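Local coordinates for protein CsoZ (Staphylococcus aureus, PDB 6FF1) that probably acts as a small copper metallochaperone of the heavy-metal-associated domain family, taking part in copper homeostasis, at residues S19-R24 with V34-I39; I7-I12 with K58-E63. All coordinates share one frame; numbering follows the deposited sequence.

Contact 1. Residues S19-R24 with V34-I39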
loop_
_atom_site.group_PDB
_atom_site.type_symbol
_atom_site.label_atom_id
_atom_site.label_comp_id
_atom_site.label_asym_id
_atom_site.label_seq_id
_atom_site.Cartn_x
_atom_site.Cartn_y
_atom_site.Cartn_z
ATOM N N SER A 19 -4.481 4.142 8.685
ATOM C CA SER A 19 -3.312 4.705 9.316
ATOM C C SER A 19 -2.199 3.688 9.464
ATOM O O SER A 19 -1.028 3.986 9.119
ATOM C CB SER A 19 -3.673 5.317 10.690
ATOM O OG SER A 19 -4.570 6.386 10.491
ATOM N N GLN A 20 -2.532 2.517 9.941
ATOM C CA GLN A 20 -1.542 1.473 10.167
ATOM C C GLN A 20 -0.910 1.016 8.858
ATOM O O GLN A 20 0.322 0.881 8.782
ATOM C CB GLN A 20 -2.129 0.289 10.901
ATOM C CG GLN A 20 -1.205 -0.931 11.035
ATOM C CD GLN A 20 0.126 -0.731 11.766
ATOM O OE1 GLN A 20 0.510 0.391 12.160
ATOM N NE2 GLN A 20 0.868 -1.836 11.916
ATOM N N LEU A 21 -1.711 0.786 7.837
ATOM C CA LEU A 21 -1.176 0.320 6.580
ATOM C C LEU A 21 -0.382 1.404 5.900
ATOM O O LEU A 21 0.686 1.149 5.305
ATOM C CB LEU A 21 -2.308 -0.174 5.702
ATOM C CG LEU A 21 -1.883 -0.747 4.361
ATOM C CD1 LEU A 21 -1.000 -1.964 4.533
ATOM C CD2 LEU A 21 -3.098 -1.079 3.525
ATOM N N THR A 22 -0.844 2.657 5.989
ATOM C CA THR A 22 -0.096 3.746 5.435
ATOM C C THR A 22 1.299 3.800 6.032
ATOM O O THR A 22 2.287 3.991 5.314
ATOM C CB THR A 22 -0.820 5.076 5.600
ATOM O OG1 THR A 22 -2.090 5.011 4.922
ATOM C CG2 THR A 22 -0.042 6.195 5.033
ATOM N N GLU A 23 1.382 3.735 7.345
ATOM C CA GLU A 23 2.666 3.817 8.009
ATOM C C GLU A 23 3.574 2.649 7.647
ATOM O O GLU A 23 4.743 2.862 7.345
ATOM C CB GLU A 23 2.446 3.902 9.544
ATOM C CG GLU A 23 3.716 4.055 10.307
ATOM C CD GLU A 23 4.229 5.502 10.430
ATOM O OE1 GLU A 23 3.814 6.374 9.629
ATOM O OE2 GLU A 23 5.050 5.770 11.351
ATOM N N ARG A 24 3.042 1.448 7.684
ATOM C CA ARG A 24 3.812 0.262 7.368
ATOM C C ARG A 24 4.350 0.313 5.937
ATOM O O ARG A 24 5.536 0.015 5.720
ATOM C CB ARG A 24 3.054 -1.006 7.623
ATOM C CG ARG A 24 2.821 -1.297 9.086
ATOM C CD ARG A 24 4.025 -2.010 9.672
ATOM N NE ARG A 24 4.295 -3.280 9.057
ATOM C CZ ARG A 24 5.335 -4.030 9.313
ATOM N NH1 ARG A 24 6.174 -3.704 10.293
ATOM N NH2 ARG A 24 5.542 -5.169 8.675
ATOM N N VAL A 34 2.720 7.654 -0.271
ATOM C CA VAL A 34 1.685 6.662 -0.108
ATOM C C VAL A 34 0.363 7.367 0.212
ATOM O O VAL A 34 0.354 8.253 1.054
ATOM C CB VAL A 34 1.951 5.687 1.049
ATOM C CG1 VAL A 34 0.804 4.690 1.254
ATOM C CG2 VAL A 34 3.273 4.984 0.865
ATOM N N ASN A 35 -0.693 7.000 -0.473
ATOM C CA ASN A 35 -2.028 7.477 -0.145
ATOM C C ASN A 35 -3.004 6.357 -0.239
ATOM O O ASN A 35 -2.970 5.620 -1.217
ATOM C CB ASN A 35 -2.490 8.567 -1.107
ATOM C CG ASN A 35 -3.845 9.071 -0.776
ATOM O OD1 ASN A 35 -4.850 8.695 -1.407
ATOM N ND2 ASN A 35 -3.878 9.897 0.237
ATOM N N ILE A 36 -3.875 6.226 0.739
ATOM C CA ILE A 36 -4.887 5.228 0.761
ATOM C C ILE A 36 -6.248 5.909 0.791
ATOM O O ILE A 36 -6.506 6.706 1.663
ATOM C CB ILE A 36 -4.749 4.308 1.908
ATOM C CG1 ILE A 36 -3.321 3.699 1.911
ATOM C CG2 ILE A 36 -5.835 3.257 1.880
ATOM C CD1 ILE A 36 -3.079 2.617 2.931
ATOM N N ASN A 37 -7.092 5.583 -0.173
ATOM C CA ASN A 37 -8.459 6.085 -0.237
ATOM C C ASN A 37 -9.365 5.062 0.376
ATOM O O ASN A 37 -9.574 3.968 -0.153
ATOM C CB ASN A 37 -8.817 6.371 -1.665
ATOM C CG ASN A 37 -10.213 6.958 -1.848
ATOM O OD1 ASN A 37 -11.159 6.513 -1.248
ATOM N ND2 ASN A 37 -10.334 7.876 -2.774
ATOM N N ILE A 38 -9.962 5.410 1.526
ATOM C CA ILE A 38 -10.776 4.449 2.221
ATOM C C ILE A 38 -12.073 4.103 1.502
ATOM O O ILE A 38 -12.610 3.009 1.692
ATOM C CB ILE A 38 -11.051 4.957 3.676
ATOM C CG1 ILE A 38 -11.508 3.829 4.588
ATOM C CG2 ILE A 38 -12.018 6.097 3.699
ATOM C CD1 ILE A 38 -11.578 4.258 6.031
ATOM N N ILE A 39 -12.584 5.006 0.697
ATOM C CA ILE A 39 -13.837 4.697 0.015
ATOM C C ILE A 39 -13.659 3.650 -1.090
ATOM O O ILE A 39 -14.382 2.651 -1.144
ATOM C CB ILE A 39 -14.466 5.970 -0.588
ATOM C CG1 ILE A 39 -14.832 6.947 0.529
ATOM C CG2 ILE A 39 -15.694 5.561 -1.430
ATOM C CD1 ILE A 39 -15.233 8.281 0.031
HETATM O O HOH W 1 -3.043 7.230 3.391
#
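Ile36 reaches from edge strand 31-36 toward helix 15-26 to meet Thr22 and Leu21. This is helix-on-sheet packing in the ferredoxin-like βαββαβ fold of heavy-metal-associated domains. The helix segment 19-24 and the strand run nearly antiparallel, at 161°, with their axes 8.6 Å apart.

Ile36 and Thr22 share most of the contact. The bond to Ile36 CB points at the helix, and Ile36 CB lies 4.1 Å from Thr22 OG1. CG1 stands anti to the carbonyl carbon (chi1 -55°), which sends the long branch to the helix. Ile36 CG1 passes Thr22 OG1 at 3.5 Å. At the tip, Ile36 CD1 comes closest to Thr22 OG1, at 3.3 Å. Ile36 CD1 also meets Leu21 CD2 at 3.7 Å, and these two side chains cross at about a right angle. Thr22 slides past Val34 as well, where Thr22 CG2 faces Val34 CG1 at 4.2 Å.

The polar end of Thr22 is turned back to its own helix, where OG1 is hydrogen-bonded to Val18 O. A water joins the two segments at the side of this apolar patch. It donates to Thr22 OG1 at 2.9 Å and accepts from the backbone N of Ile36 at 3.0 Å.

Contact 2. Residues I7-I12 with K58-E63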
loop_
_atom_site.group_PDB
_atom_site.type_symbol
_atom_site.label_atom_id
_atom_site.label_comp_id
_atom_site.label_asym_id
_atom_site.label_seq_id
_atom_site.Cartn_x
_atom_site.Cartn_y
_atom_site.Cartn_z
ATOM N N ILE A 7 -2.733 0.364 -6.410
ATOM C CA ILE A 7 -3.049 -0.976 -5.970
ATOM C C ILE A 7 -4.490 -0.983 -5.517
ATOM O O ILE A 7 -4.870 -0.137 -4.668
ATOM C CB ILE A 7 -2.120 -1.447 -4.861
ATOM C CG1 ILE A 7 -0.659 -1.321 -5.281
ATOM C CG2 ILE A 7 -2.499 -2.829 -4.428
ATOM C CD1 ILE A 7 0.334 -1.493 -4.150
ATOM N N TYR A 8 -5.285 -1.888 -6.050
ATOM C CA TYR A 8 -6.716 -1.904 -5.787
ATOM C C TYR A 8 -7.019 -2.928 -4.733
ATOM O O TYR A 8 -6.976 -4.124 -4.955
ATOM C CB TYR A 8 -7.481 -2.189 -7.070
ATOM C CG TYR A 8 -7.341 -1.089 -8.074
ATOM C CD1 TYR A 8 -6.203 -1.012 -8.899
ATOM C CD2 TYR A 8 -8.309 -0.097 -8.187
ATOM C CE1 TYR A 8 -6.069 0.020 -9.810
ATOM C CE2 TYR A 8 -8.160 0.900 -9.137
ATOM C CZ TYR A 8 -7.041 0.949 -9.926
ATOM O OH TYR A 8 -6.903 1.962 -10.871
ATOM N N THR A 9 -7.206 -2.440 -3.520
ATOM C CA THR A 9 -7.403 -3.317 -2.365
ATOM C C THR A 9 -8.868 -3.507 -2.063
ATOM O O THR A 9 -9.722 -2.731 -2.517
ATOM C CB THR A 9 -6.711 -2.831 -1.112
ATOM O OG1 THR A 9 -7.417 -1.737 -0.548
ATOM C CG2 THR A 9 -5.275 -2.454 -1.389
ATOM N N ALA A 10 -9.142 -4.480 -1.214
ATOM C CA ALA A 10 -10.426 -4.702 -0.601
ATOM C C ALA A 10 -10.178 -5.082 0.840
ATOM O O ALA A 10 -9.193 -5.774 1.164
ATOM C CB ALA A 10 -11.160 -5.801 -1.349
ATOM N N GLY A 11 -11.107 -4.680 1.699
ATOM C CA GLY A 11 -11.048 -5.014 3.097
ATOM C C GLY A 11 -10.662 -3.938 4.070
ATOM O O GLY A 11 -10.835 -4.114 5.258
ATOM N N ILE A 12 -10.161 -2.806 3.587
ATOM C CA ILE A 12 -9.757 -1.734 4.437
ATOM C C ILE A 12 -11.022 -0.920 4.730
ATOM O O ILE A 12 -11.666 -0.405 3.827
ATOM C CB ILE A 12 -8.674 -0.845 3.832
ATOM C CG1 ILE A 12 -7.463 -1.670 3.405
ATOM C CG2 ILE A 12 -8.342 0.288 4.765
ATOM C CD1 ILE A 12 -6.490 -0.856 2.549
ATOM N N LYS A 58 2.729 -7.719 -0.427
ATOM C CA LYS A 58 2.831 -8.662 0.647
ATOM C C LYS A 58 2.421 -8.004 1.971
ATOM O O LYS A 58 1.774 -8.634 2.795
ATOM C CB LYS A 58 4.242 -9.208 0.723
ATOM C CG LYS A 58 4.468 -10.124 1.910
ATOM C CD LYS A 58 5.848 -10.764 1.952
ATOM C CE LYS A 58 5.934 -11.844 3.025
ATOM N NZ LYS A 58 5.862 -11.312 4.394
ATOM N N GLU A 59 2.822 -6.763 2.183
ATOM C CA GLU A 59 2.417 -6.074 3.412
ATOM C C GLU A 59 0.917 -5.897 3.497
ATOM O O GLU A 59 0.315 -6.098 4.559
ATOM C CB GLU A 59 3.095 -4.732 3.523
ATOM C CG GLU A 59 2.724 -3.951 4.773
ATOM C CD GLU A 59 3.066 -4.647 6.065
ATOM O OE1 GLU A 59 4.072 -5.367 6.133
ATOM O OE2 GLU A 59 2.421 -4.427 7.114
ATOM N N ILE A 60 0.303 -5.590 2.356
ATOM C CA ILE A 60 -1.171 -5.505 2.299
ATOM C C ILE A 60 -1.794 -6.791 2.727
ATOM O O ILE A 60 -2.726 -6.819 3.514
ATOM C CB ILE A 60 -1.600 -4.981 0.954
ATOM C CG1 ILE A 60 -1.075 -3.560 0.752
ATOM C CG2 ILE A 60 -3.112 -5.057 0.767
ATOM C CD1 ILE A 60 -1.199 -3.034 -0.697
ATOM N N TYR A 61 -1.328 -7.894 2.136
ATOM C CA TYR A 61 -1.829 -9.193 2.479
ATOM C C TYR A 61 -1.542 -9.582 3.933
ATOM O O TYR A 61 -2.379 -10.193 4.615
ATOM C CB TYR A 61 -1.290 -10.270 1.512
ATOM C CG TYR A 61 -2.186 -10.432 0.332
ATOM C CD1 TYR A 61 -2.229 -9.462 -0.638
ATOM C CD2 TYR A 61 -3.051 -11.483 0.236
ATOM C CE1 TYR A 61 -3.112 -9.557 -1.684
ATOM C CE2 TYR A 61 -3.922 -11.597 -0.840
ATOM C CZ TYR A 61 -3.973 -10.602 -1.759
ATOM O OH TYR A 61 -4.865 -10.618 -2.813
ATOM N N ASP A 62 -0.354 -9.250 4.404
ATOM C CA ASP A 62 -0.008 -9.572 5.796
ATOM C C ASP A 62 -0.909 -8.905 6.811
ATOM O O ASP A 62 -1.142 -9.430 7.907
ATOM C CB ASP A 62 1.450 -9.214 6.087
ATOM C CG ASP A 62 2.435 -10.176 5.434
ATOM O OD1 ASP A 62 2.014 -11.245 4.928
ATOM O OD2 ASP A 62 3.612 -9.816 5.445
ATOM N N GLU A 63 -1.426 -7.734 6.453
ATOM C CA GLU A 63 -2.365 -7.018 7.312
ATOM C C GLU A 63 -3.800 -7.492 7.187
ATOM O O GLU A 63 -4.663 -6.954 7.892
ATOM C CB GLU A 63 -2.222 -5.503 7.103
ATOM C CG GLU A 63 -0.861 -5.027 7.484
ATOM C CD GLU A 63 -0.745 -3.537 7.630
ATOM O OE1 GLU A 63 -1.749 -2.846 7.825
ATOM O OE2 GLU A 63 0.364 -2.978 7.468
#
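This is a buried, apolar contact between a central strand and the helix packed on it. Strand 3-10 supplies Ile7 and Thr9, and helix 53-62 supplies Ile60. The pairing belongs to the helix-covered face of the ferredoxin-like sheet. At their nearest, the backbones stay 8.1 Å apart, measured from Thr9 CA to Ile60 CA, so side chains alone bridge the gap.

Ile60 projects toward the strand and divides its two branches between the strand residues. Its CG1 is anti to the carbonyl carbon (chi1 -63°) and its chain is extended beyond that. This carries the long branch to Ile7. Ile60 CD1 lies 4.0 Å from Ile7 CG2 and 4.1 Å from Ile7 CD1. The Ile7 and Ile60 side chains cross obliquely, and the tip of Ile60 touches both branches of Ile7. The shorter branch, Ile60 CG2, meets Thr9 CG2 at 4.0 Å. The Thr9 and Ile60 side chains cross at about a right angle.

Thr9 has two different ends. Its methyl faces the helix, while OG1 sits between the backbone N and the carbonyl carbon (chi1 75°). From there OG1 is hydrogen-bonded to Gly41 O. The buried hydroxyl is therefore satisfied on the sheet side, and the methyl is left to the apolar contact.

Around this core, Ile7 also packs on Val45 of strand 42-47. Ile67 of strand 66-68 touches both Ile7 and Ile60, so the helix is seated over strands 3-10 and 66-68.

In the fold
The two contacts have centres 10 Å apart and lie on one face of the same four-stranded antiparallel sheet. Contact 1 joins helix 15-26 to edge strand 31-36. Contact 2 joins helix 53-62 to the inner strand 3-10. Along the chain the order is 7-12, 19-24, 34-39, 58-63, so contact 1 falls wholly between the two halves of contact 2. The helices meet directly: Arg24 NE forms a 2.9 Å salt bridge with Glu59 OE2. Separately, Leu21 CD2 packs on Ile12 CD1 at 3.5 Å, joining helix 15-26 to the loop after strand 3-10. Each contact packs one of the two helices on the sheet of this single, compact heavy-metal-associated domain.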